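Local atomic coordinates of mevalonate diphosphate decarboxylase (Legionella pneumophila, PDB entry 3LTO), a protein that probably catalyses the ATP-dependent decarboxylation of mevalonate diphosphate to isopentenyl diphosphate. Residues 75-87 and 132-146. Numbering follows the deposited sequence.
Sequences RFIDHLVRLKEYF and PLPSIDEQAQLSRLG. With SO4 (sulfate ion), chain D.
With CG trans to the backbone nitrogen in Tyr-86 (chi1 174°) and in His-79 (chi1 -173°), both rings project from helix 75-87 toward helix 136-144 and meet Leu-142 there. The Tyr-86 ring takes the leucine on one face: CD1 of Leu-142 lies 4.2 Å from the ring centroid, a CH-pi contact. The same methyl also meets CD2 of Leu-83 at 4.0 Å. Further along, Pro-134 approaches the edge of the Tyr-86 ring, and its CG touches CZ of Phe-87 at 3.6 Å.

The imidazole of His-79 lies against the C-terminal part of the other segment, CE1 being 3.3 Å from Leu-142 O near the ring plane. Its ND1 accepts an in-plane hydrogen bond from Arg-82 NH1 (3.1 Å), while NE2 is bonded to Thr-118 of helix 110-129; gripped at both nitrogens, the ring is fixed in its rotation. Arg-82 in turn rests on Leu-145, its CD 3.6 Å from the leucine CB, with the carbonyl oxygen of Leu-145 over one guanidinium face. A single hydrogen bond joins the segments: Arg-75 NH2 donates to Gly-146 O at 2.8 Å, from above the carbonyl plane. The glycine lets the backbone come close to His-79, their CA atoms 5.5 Å apart.

At the far end of helix 136-144, Ser-135 and Glu-138 form a capping box. Arg-144 points away from helix 75-87 and binds a sulfate ion, probably from the crystallisation liquor, which Tyr-16, Lys-20 and Gly-148 also hold. Helix 75-87 thus packs across helix 136-144 and the chain on both its sides, Pro-134 before it and Leu-145 with Gly-146 at its C-terminal side, the two axes crossing at 136°, within the N-terminal domain of the GHMP-kinase-type fold.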
ATOM      1  N   ARG A  75     -21.084  -2.699 -13.437  1.00 11.52           N
ATOM      2  CA  ARG A  75     -20.063  -2.562 -12.406  1.00 12.69           C
ATOM      3  C   ARG A  75     -20.443  -3.290 -11.123  1.00 10.29           C
ATOM      4  O   ARG A  75     -19.616  -3.965 -10.520  1.00 10.31           O
ATOM      5  CB  ARG A  75     -19.834  -1.082 -12.080  1.00 17.19           C
ATOM      6  CG  ARG A  75     -19.355  -0.232 -13.243  1.00 25.68           C
ATOM      7  CD  ARG A  75     -17.870  -0.411 -13.483  1.00 33.66           C
ATOM      8  NE  ARG A  75     -17.073   0.006 -12.331  1.00 39.16           N
ATOM      9  CZ  ARG A  75     -15.742  -0.025 -12.294  1.00 41.76           C
ATOM     10  NH1 ARG A  75     -15.055  -0.453 -13.348  1.00 43.10           N
ATOM     11  NH2 ARG A  75     -15.098   0.371 -11.205  1.00 42.46           N
ATOM     12  N   PHE A  76     -21.700  -3.145 -10.711  1.00  9.60           N
ATOM     13  CA  PHE A  76     -22.176  -3.754  -9.472  1.00  9.88           C
ATOM     14  C   PHE A  76     -22.168  -5.281  -9.518  1.00 10.10           C
ATOM     15  O   PHE A  76     -21.724  -5.928  -8.574  1.00  8.73           O
ATOM     16  CB  PHE A  76     -23.586  -3.235  -9.141  1.00 10.04           C
ATOM     17  CG  PHE A  76     -23.849  -3.084  -7.657  1.00 12.07           C
ATOM     18  CD1 PHE A  76     -22.987  -2.334  -6.856  1.00 12.42           C
ATOM     19  CD2 PHE A  76     -24.966  -3.673  -7.068  1.00 11.47           C
ATOM     20  CE1 PHE A  76     -23.233  -2.174  -5.490  1.00 10.36           C
ATOM     21  CE2 PHE A  76     -25.220  -3.520  -5.709  1.00 10.88           C
ATOM     22  CZ  PHE A  76     -24.351  -2.768  -4.916  1.00 12.22           C
ATOM     23  N   ILE A  77     -22.663  -5.848 -10.616  1.00 10.26           N
ATOM     24  CA  ILE A  77     -22.693  -7.290 -10.778  1.00  9.18           C
ATOM     25  C   ILE A  77     -21.259  -7.823 -10.911  1.00  9.87           C
ATOM     26  O   ILE A  77     -20.889  -8.804 -10.256  1.00 10.03           O
ATOM     27  CB  ILE A  77     -23.574  -7.672 -11.998  1.00  8.94           C
ATOM     28  CG1 ILE A  77     -25.052  -7.483 -11.622  1.00 10.44           C
ATOM     29  CG2 ILE A  77     -23.307  -9.112 -12.435  1.00 10.03           C
ATOM     30  CD1 ILE A  77     -26.046  -7.709 -12.761  1.00 10.00           C
ATOM     31  N   ASP A  78     -20.442  -7.175 -11.736  1.00  9.03           N
ATOM     32  CA  ASP A  78     -19.052  -7.612 -11.881  1.00  9.86           C
ATOM     33  C   ASP A  78     -18.371  -7.687 -10.509  1.00 10.03           C
ATOM     34  O   ASP A  78     -17.540  -8.563 -10.269  1.00  9.29           O
ATOM     35  CB  ASP A  78     -18.252  -6.651 -12.768  1.00  9.47           C
ATOM     36  CG  ASP A  78     -18.506  -6.865 -14.240  1.00 12.29           C
ATOM     37  OD1 ASP A  78     -19.089  -7.912 -14.600  1.00 12.55           O
ATOM     38  OD2 ASP A  78     -18.104  -5.991 -15.038  1.00 11.57           O
ATOM     39  N   HIS A  79     -18.714  -6.767  -9.610  1.00  8.42           N
ATOM     40  CA  HIS A  79     -18.096  -6.778  -8.292  1.00  9.47           C
ATOM     41  C   HIS A  79     -18.525  -8.013  -7.513  1.00  9.81           C
ATOM     42  O   HIS A  79     -17.736  -8.571  -6.753  1.00 10.87           O
ATOM     43  CB  HIS A  79     -18.445  -5.513  -7.501  1.00 10.09           C
ATOM     44  CG  HIS A  79     -17.701  -5.396  -6.207  1.00 10.73           C
ATOM     45  ND1 HIS A  79     -16.327  -5.322  -6.146  1.00 10.36           N
ATOM     46  CD2 HIS A  79     -18.135  -5.375  -4.926  1.00 11.11           C
ATOM     47  CE1 HIS A  79     -15.945  -5.262  -4.883  1.00  8.85           C
ATOM     48  NE2 HIS A  79     -17.024  -5.293  -4.121  1.00 11.88           N
ATOM     49  N   LEU A  80     -19.769  -8.445  -7.696  1.00  8.55           N
ATOM     50  CA  LEU A  80     -20.224  -9.635  -6.995  1.00  8.15           C
ATOM     51  C   LEU A  80     -19.469 -10.829  -7.567  1.00  8.12           C
ATOM     52  O   LEU A  80     -18.972 -11.666  -6.817  1.00  9.31           O
ATOM     53  CB  LEU A  80     -21.736  -9.852  -7.155  1.00  5.79           C
ATOM     54  CG  LEU A  80     -22.257 -11.137  -6.486  1.00  7.99           C
ATOM     55  CD1 LEU A  80     -21.808 -11.139  -5.024  1.00  6.64           C
ATOM     56  CD2 LEU A  80     -23.791 -11.245  -6.580  1.00  4.11           C
ATOM     57  N   VAL A  81     -19.374 -10.895  -8.892  1.00  8.86           N
ATOM     58  CA  VAL A  81     -18.665 -11.988  -9.560  1.00  9.16           C
ATOM     59  C   VAL A  81     -17.248 -12.044  -9.009  1.00  9.72           C
ATOM     60  O   VAL A  81     -16.736 -13.106  -8.649  1.00  9.15           O
ATOM     61  CB  VAL A  81     -18.605 -11.761 -11.093  1.00 11.65           C
ATOM     62  CG1 VAL A  81     -17.659 -12.765 -11.747  1.00 11.48           C
ATOM     63  CG2 VAL A  81     -20.009 -11.886 -11.693  1.00 11.53           C
ATOM     64  N   ARG A  82     -16.631 -10.871  -8.938  1.00  9.63           N
ATOM     65  CA  ARG A  82     -15.277 -10.734  -8.428  1.00 11.02           C
ATOM     66  C   ARG A  82     -15.206 -11.328  -7.027  1.00  9.88           C
ATOM     67  O   ARG A  82     -14.279 -12.074  -6.704  1.00  9.72           O
ATOM     68  CB  ARG A  82     -14.885  -9.245  -8.399  1.00 12.55           C
ATOM     69  CG  ARG A  82     -13.595  -8.923  -7.648  1.00 14.59           C
ATOM     70  CD  ARG A  82     -13.262  -7.422  -7.712  1.00 14.72           C
ATOM     71  NE  ARG A  82     -13.195  -6.963  -9.095  1.00 15.24           N
ATOM     72  CZ  ARG A  82     -14.009  -6.062  -9.637  1.00 15.84           C
ATOM     73  NH1 ARG A  82     -14.967  -5.492  -8.911  1.00 14.94           N
ATOM     74  NH2 ARG A  82     -13.893  -5.762 -10.925  1.00 15.23           N
ATOM     75  N   LEU A  83     -16.190 -11.003  -6.199  1.00  8.61           N
ATOM     76  CA  LEU A  83     -16.207 -11.506  -4.830  1.00 10.37           C
ATOM     77  C   LEU A  83     -16.431 -13.014  -4.786  1.00  9.99           C
ATOM     78  O   LEU A  83     -15.808 -13.714  -3.994  1.00  9.19           O
ATOM     79  CB  LEU A  83     -17.274 -10.768  -4.004  1.00 10.10           C
ATOM     80  CG  LEU A  83     -17.007  -9.261  -3.872  1.00 13.58           C
ATOM     81  CD1 LEU A  83     -18.133  -8.590  -3.100  1.00 15.08           C
ATOM     82  CD2 LEU A  83     -15.677  -9.035  -3.168  1.00 13.71           C
ATOM     83  N   LYS A  84     -17.303 -13.517  -5.652  1.00  9.36           N
ATOM     84  CA  LYS A  84     -17.576 -14.945  -5.684  1.00 11.23           C
ATOM     85  C   LYS A  84     -16.339 -15.727  -6.104  1.00 13.23           C
ATOM     86  O   LYS A  84     -16.058 -16.805  -5.575  1.00 13.15           O
ATOM     87  CB  LYS A  84     -18.732 -15.248  -6.639  1.00 10.36           C
ATOM     88  CG  LYS A  84     -20.066 -14.708  -6.172  1.00  8.05           C
ATOM     89  CD  LYS A  84     -21.200 -15.199  -7.056  1.00 10.28           C
ATOM     90  CE  LYS A  84     -21.048 -14.726  -8.497  1.00  9.36           C
ATOM     91  NZ  LYS A  84     -22.237 -15.121  -9.298  1.00  8.59           N
ATOM     92  N   GLU A  85     -15.594 -15.179  -7.055  1.00 14.18           N
ATOM     93  CA  GLU A  85     -14.383 -15.841  -7.518  1.00 14.86           C
ATOM     94  C   GLU A  85     -13.331 -15.831  -6.412  1.00 14.48           C
ATOM     95  O   GLU A  85     -12.575 -16.787  -6.260  1.00 16.68           O
ATOM     96  CB  GLU A  85     -13.855 -15.151  -8.779  1.00 13.96           C
ATOM     97  CG  GLU A  85     -14.905 -15.083  -9.876  1.00 13.84           C
ATOM     98  CD  GLU A  85     -14.430 -14.371 -11.122  1.00 12.24           C
ATOM     99  OE1 GLU A  85     -13.701 -13.360 -11.004  1.00  9.81           O
ATOM    100  OE2 GLU A  85     -14.807 -14.822 -12.221  1.00 12.53           O
ATOM    101  N   TYR A  86     -13.292 -14.757  -5.630  1.00 14.28           N
ATOM    102  CA  TYR A  86     -12.327 -14.665  -4.538  1.00 14.98           C
ATOM    103  C   TYR A  86     -12.562 -15.819  -3.555  1.00 15.29           C
ATOM    104  O   TYR A  86     -11.615 -16.386  -3.015  1.00 14.81           O
ATOM    105  CB  TYR A  86     -12.474 -13.321  -3.813  1.00 15.88           C
ATOM    106  CG  TYR A  86     -11.622 -13.183  -2.565  1.00 17.77           C
ATOM    107  CD1 TYR A  86     -10.245 -12.981  -2.649  1.00 19.23           C
ATOM    108  CD2 TYR A  86     -12.200 -13.251  -1.298  1.00 18.83           C
ATOM    109  CE1 TYR A  86      -9.460 -12.847  -1.494  1.00 20.38           C
ATOM    110  CE2 TYR A  86     -11.431 -13.120  -0.138  1.00 21.20           C
ATOM    111  CZ  TYR A  86     -10.062 -12.916  -0.243  1.00 21.90           C
ATOM    112  OH  TYR A  86      -9.306 -12.779   0.901  1.00 22.26           O
ATOM    113  N   PHE A  87     -13.830 -16.155  -3.328  1.00 14.85           N
ATOM    114  CA  PHE A  87     -14.193 -17.244  -2.421  1.00 14.54           C
ATOM    115  C   PHE A  87     -14.289 -18.584  -3.147  1.00 14.56           C
ATOM    116  O   PHE A  87     -14.500 -19.617  -2.516  1.00 15.87           O
ATOM    117  CB  PHE A  87     -15.537 -16.947  -1.746  1.00 12.91           C
ATOM    118  CG  PHE A  87     -15.448 -15.975  -0.601  1.00 12.19           C
ATOM    119  CD1 PHE A  87     -15.287 -16.434   0.705  1.00 10.79           C
ATOM    120  CD2 PHE A  87     -15.537 -14.604  -0.826  1.00  9.46           C
ATOM    121  CE1 PHE A  87     -15.220 -15.542   1.773  1.00 11.78           C
ATOM    122  CE2 PHE A  87     -15.472 -13.704   0.229  1.00 11.50           C
ATOM    123  CZ  PHE A  87     -15.314 -14.172   1.534  1.00 11.90           C
ATOM    124  N   PRO A 132     -13.173 -18.568   6.242  1.00 22.14           N
ATOM    125  CA  PRO A 132     -13.233 -17.543   7.286  1.00 20.67           C
ATOM    126  C   PRO A 132     -13.654 -16.216   6.672  1.00 19.77           C
ATOM    127  O   PRO A 132     -13.398 -15.962   5.493  1.00 18.44           O
ATOM    128  CB  PRO A 132     -11.801 -17.504   7.804  1.00 22.27           C
ATOM    129  CG  PRO A 132     -11.006 -17.758   6.556  1.00 21.30           C
ATOM    130  CD  PRO A 132     -11.776 -18.897   5.906  1.00 22.47           C
ATOM    131  N   LEU A 133     -14.311 -15.376   7.462  1.00 16.54           N
ATOM    132  CA  LEU A 133     -14.740 -14.072   6.982  1.00 14.13           C
ATOM    133  C   LEU A 133     -13.499 -13.182   6.871  1.00 13.98           C
ATOM    134  O   LEU A 133     -12.657 -13.168   7.765  1.00 13.24           O
ATOM    135  CB  LEU A 133     -15.725 -13.451   7.960  1.00 11.51           C
ATOM    136  CG  LEU A 133     -16.205 -12.051   7.593  1.00 11.37           C
ATOM    137  CD1 LEU A 133     -17.202 -12.141   6.450  1.00  7.52           C
ATOM    138  CD2 LEU A 133     -16.851 -11.411   8.810  1.00 10.13           C
ATOM    139  N   PRO A 134     -13.366 -12.435   5.765  1.00 13.04           N
ATOM    140  CA  PRO A 134     -12.197 -11.563   5.601  1.00 10.57           C
ATOM    141  C   PRO A 134     -12.199 -10.408   6.605  1.00 10.24           C
ATOM    142  O   PRO A 134     -13.258  -9.908   6.998  1.00  9.12           O
ATOM    143  CB  PRO A 134     -12.329 -11.061   4.159  1.00 10.25           C
ATOM    144  CG  PRO A 134     -13.217 -12.078   3.495  1.00 13.11           C
ATOM    145  CD  PRO A 134     -14.217 -12.402   4.563  1.00 11.36           C
ATOM    146  N   SER A 135     -11.008  -9.989   7.013  1.00  9.48           N
ATOM    147  CA  SER A 135     -10.872  -8.883   7.952  1.00  9.49           C
ATOM    148  C   SER A 135     -11.427  -7.615   7.313  1.00  9.90           C
ATOM    149  O   SER A 135     -11.733  -7.590   6.121  1.00  9.20           O
ATOM    150  CB  SER A 135      -9.403  -8.655   8.280  1.00  9.08           C
ATOM    151  OG  SER A 135      -8.714  -8.234   7.114  1.00 10.50           O
ATOM    152  N   ILE A 136     -11.537  -6.560   8.110  1.00 11.31           N
ATOM    153  CA  ILE A 136     -12.037  -5.291   7.613  1.00 12.26           C
ATOM    154  C   ILE A 136     -11.123  -4.788   6.498  1.00 12.38           C
ATOM    155  O   ILE A 136     -11.593  -4.374   5.440  1.00 11.96           O
ATOM    156  CB  ILE A 136     -12.067  -4.228   8.726  1.00 14.43           C
ATOM    157  CG1 ILE A 136     -12.950  -4.702   9.879  1.00 14.45           C
ATOM    158  CG2 ILE A 136     -12.570  -2.894   8.163  1.00 14.41           C
ATOM    159  CD1 ILE A 136     -14.390  -4.932   9.500  1.00 16.62           C
ATOM    160  N   ASP A 137      -9.816  -4.833   6.738  1.00 12.33           N
ATOM    161  CA  ASP A 137      -8.845  -4.363   5.759  1.00 12.55           C
ATOM    162  C   ASP A 137      -8.903  -5.140   4.456  1.00 11.46           C
ATOM    163  O   ASP A 137      -8.747  -4.571   3.378  1.00 12.12           O
ATOM    164  CB  ASP A 137      -7.425  -4.426   6.337  1.00 15.78           C
ATOM    165  CG  ASP A 137      -7.236  -3.498   7.532  1.00 19.84           C
ATOM    166  OD1 ASP A 137      -8.143  -2.685   7.817  1.00 19.77           O
ATOM    167  OD2 ASP A 137      -6.174  -3.580   8.185  1.00 21.21           O
ATOM    168  N   GLU A 138      -9.123  -6.443   4.546  1.00 12.37           N
ATOM    169  CA  GLU A 138      -9.199  -7.248   3.340  1.00 13.32           C
ATOM    170  C   GLU A 138     -10.467  -6.903   2.583  1.00 12.87           C
ATOM    171  O   GLU A 138     -10.488  -6.885   1.358  1.00 13.43           O
ATOM    172  CB  GLU A 138      -9.200  -8.729   3.695  1.00 14.89           C
ATOM    173  CG  GLU A 138      -7.945  -9.161   4.417  1.00 20.46           C
ATOM    174  CD  GLU A 138      -7.916 -10.647   4.700  1.00 22.29           C
ATOM    175  OE1 GLU A 138      -8.760 -11.130   5.493  1.00 19.83           O
ATOM    176  OE2 GLU A 138      -7.042 -11.325   4.116  1.00 24.75           O
ATOM    177  N   GLN A 139     -11.533  -6.628   3.321  1.00 12.01           N
ATOM    178  CA  GLN A 139     -12.801  -6.295   2.695  1.00 12.43           C
ATOM    179  C   GLN A 139     -12.721  -4.955   1.977  1.00 11.64           C
ATOM    180  O   GLN A 139     -13.274  -4.791   0.896  1.00 10.49           O
ATOM    181  CB  GLN A 139     -13.912  -6.274   3.747  1.00 10.94           C
ATOM    182  CG  GLN A 139     -14.519  -7.631   3.980  1.00 13.83           C
ATOM    183  CD  GLN A 139     -15.574  -7.615   5.053  1.00 15.47           C
ATOM    184  OE1 GLN A 139     -15.329  -8.041   6.180  1.00 19.85           O
ATOM    185  NE2 GLN A 139     -16.757  -7.109   4.716  1.00 12.21           N
ATOM    186  N   ALA A 140     -12.024  -4.005   2.591  1.00  9.78           N
ATOM    187  CA  ALA A 140     -11.863  -2.681   2.009  1.00 10.20           C
ATOM    188  C   ALA A 140     -11.068  -2.787   0.720  1.00  9.59           C
ATOM    189  O   ALA A 140     -11.423  -2.156  -0.275  1.00  9.67           O
ATOM    190  CB  ALA A 140     -11.143  -1.750   2.993  1.00  6.68           C
ATOM    191  N   GLN A 141     -10.001  -3.588   0.748  1.00  8.69           N
ATOM    192  CA  GLN A 141      -9.136  -3.775  -0.417  1.00  9.99           C
ATOM    193  C   GLN A 141      -9.975  -4.342  -1.558  1.00 10.27           C
ATOM    194  O   GLN A 141      -9.854  -3.913  -2.704  1.00 10.59           O
ATOM    195  CB  GLN A 141      -7.971  -4.737  -0.090  1.00 12.53           C
ATOM    196  CG  GLN A 141      -8.352  -6.226  -0.174  1.00 21.30           C
ATOM    197  CD  GLN A 141      -7.338  -7.199   0.440  1.00 27.75           C
ATOM    198  OE1 GLN A 141      -7.559  -8.420   0.430  1.00 28.61           O
ATOM    199  NE2 GLN A 141      -6.232  -6.670   0.977  1.00 29.37           N
ATOM    200  N   LEU A 142     -10.836  -5.303  -1.231  1.00 10.11           N
ATOM    201  CA  LEU A 142     -11.705  -5.933  -2.222  1.00 10.68           C
ATOM    202  C   LEU A 142     -12.696  -4.911  -2.771  1.00 10.71           C
ATOM    203  O   LEU A 142     -12.827  -4.744  -3.988  1.00  9.27           O
ATOM    204  CB  LEU A 142     -12.479  -7.099  -1.593  1.00 11.22           C
ATOM    205  CG  LEU A 142     -11.716  -8.387  -1.268  1.00 12.32           C
ATOM    206  CD1 LEU A 142     -12.636  -9.359  -0.547  1.00 11.97           C
ATOM    207  CD2 LEU A 142     -11.195  -9.010  -2.560  1.00 11.84           C
ATOM    208  N   SER A 143     -13.383  -4.222  -1.863  1.00  8.33           N
ATOM    209  CA  SER A 143     -14.368  -3.225  -2.253  1.00  8.83           C
ATOM    210  C   SER A 143     -13.702  -2.177  -3.138  1.00  7.99           C
ATOM    211  O   SER A 143     -14.311  -1.639  -4.057  1.00  6.22           O
ATOM    212  CB  SER A 143     -14.963  -2.571  -1.000  1.00  8.40           C
ATOM    213  OG  SER A 143     -16.162  -1.882  -1.302  1.00  9.87           O
ATOM    214  N   ARG A 144     -12.438  -1.899  -2.847  1.00  9.44           N
ATOM    215  CA  ARG A 144     -11.661  -0.923  -3.598  1.00 11.91           C
ATOM    216  C   ARG A 144     -11.709  -1.186  -5.103  1.00 12.13           C
ATOM    217  O   ARG A 144     -11.723  -0.250  -5.901  1.00 12.29           O
ATOM    218  CB  ARG A 144     -10.207  -0.944  -3.093  1.00 14.31           C
ATOM    219  CG  ARG A 144      -9.129  -0.646  -4.137  1.00 19.36           C
ATOM    220  CD  ARG A 144      -9.048   0.822  -4.449  1.00 22.72           C
ATOM    221  NE  ARG A 144      -8.144   1.139  -5.559  1.00 21.03           N
ATOM    222  CZ  ARG A 144      -8.551   1.634  -6.722  1.00 21.21           C
ATOM    223  NH1 ARG A 144      -9.840   1.851  -6.936  1.00 18.92           N
ATOM    224  NH2 ARG A 144      -7.670   1.965  -7.653  1.00 26.18           N
ATOM    225  N   LEU A 145     -11.762  -2.461  -5.478  1.00 12.49           N
ATOM    226  CA  LEU A 145     -11.766  -2.870  -6.883  1.00 13.24           C
ATOM    227  C   LEU A 145     -13.032  -2.578  -7.676  1.00 12.92           C
ATOM    228  O   LEU A 145     -13.006  -2.560  -8.908  1.00 13.80           O
ATOM    229  CB  LEU A 145     -11.426  -4.359  -6.971  1.00 13.68           C
ATOM    230  CG  LEU A 145     -10.093  -4.655  -6.278  1.00 15.01           C
ATOM    231  CD1 LEU A 145      -9.885  -6.142  -6.133  1.00 14.82           C
ATOM    232  CD2 LEU A 145      -8.973  -4.018  -7.084  1.00 15.60           C
ATOM    233  N   GLY A 146     -14.140  -2.364  -6.981  1.00 12.00           N
ATOM    234  CA  GLY A 146     -15.379  -2.045  -7.664  1.00 12.24           C
ATOM    235  C   GLY A 146     -15.592  -0.539  -7.629  1.00 13.02           C
ATOM    236  O   GLY A 146     -16.115   0.051  -8.567  1.00 11.91           O
TER
HETATM  237  S   SO4 D 401     -12.155   3.894  -9.430  1.00 23.05           S
HETATM  238  O1  SO4 D 401     -10.932   3.523  -8.703  1.00 21.67           O
HETATM  239  O2  SO4 D 401     -13.332   3.309  -8.771  1.00 21.90           O
HETATM  240  O3  SO4 D 401     -12.285   5.360  -9.446  1.00 23.24           O
HETATM  241  O4  SO4 D 401     -12.071   3.400 -10.817  1.00 23.84           O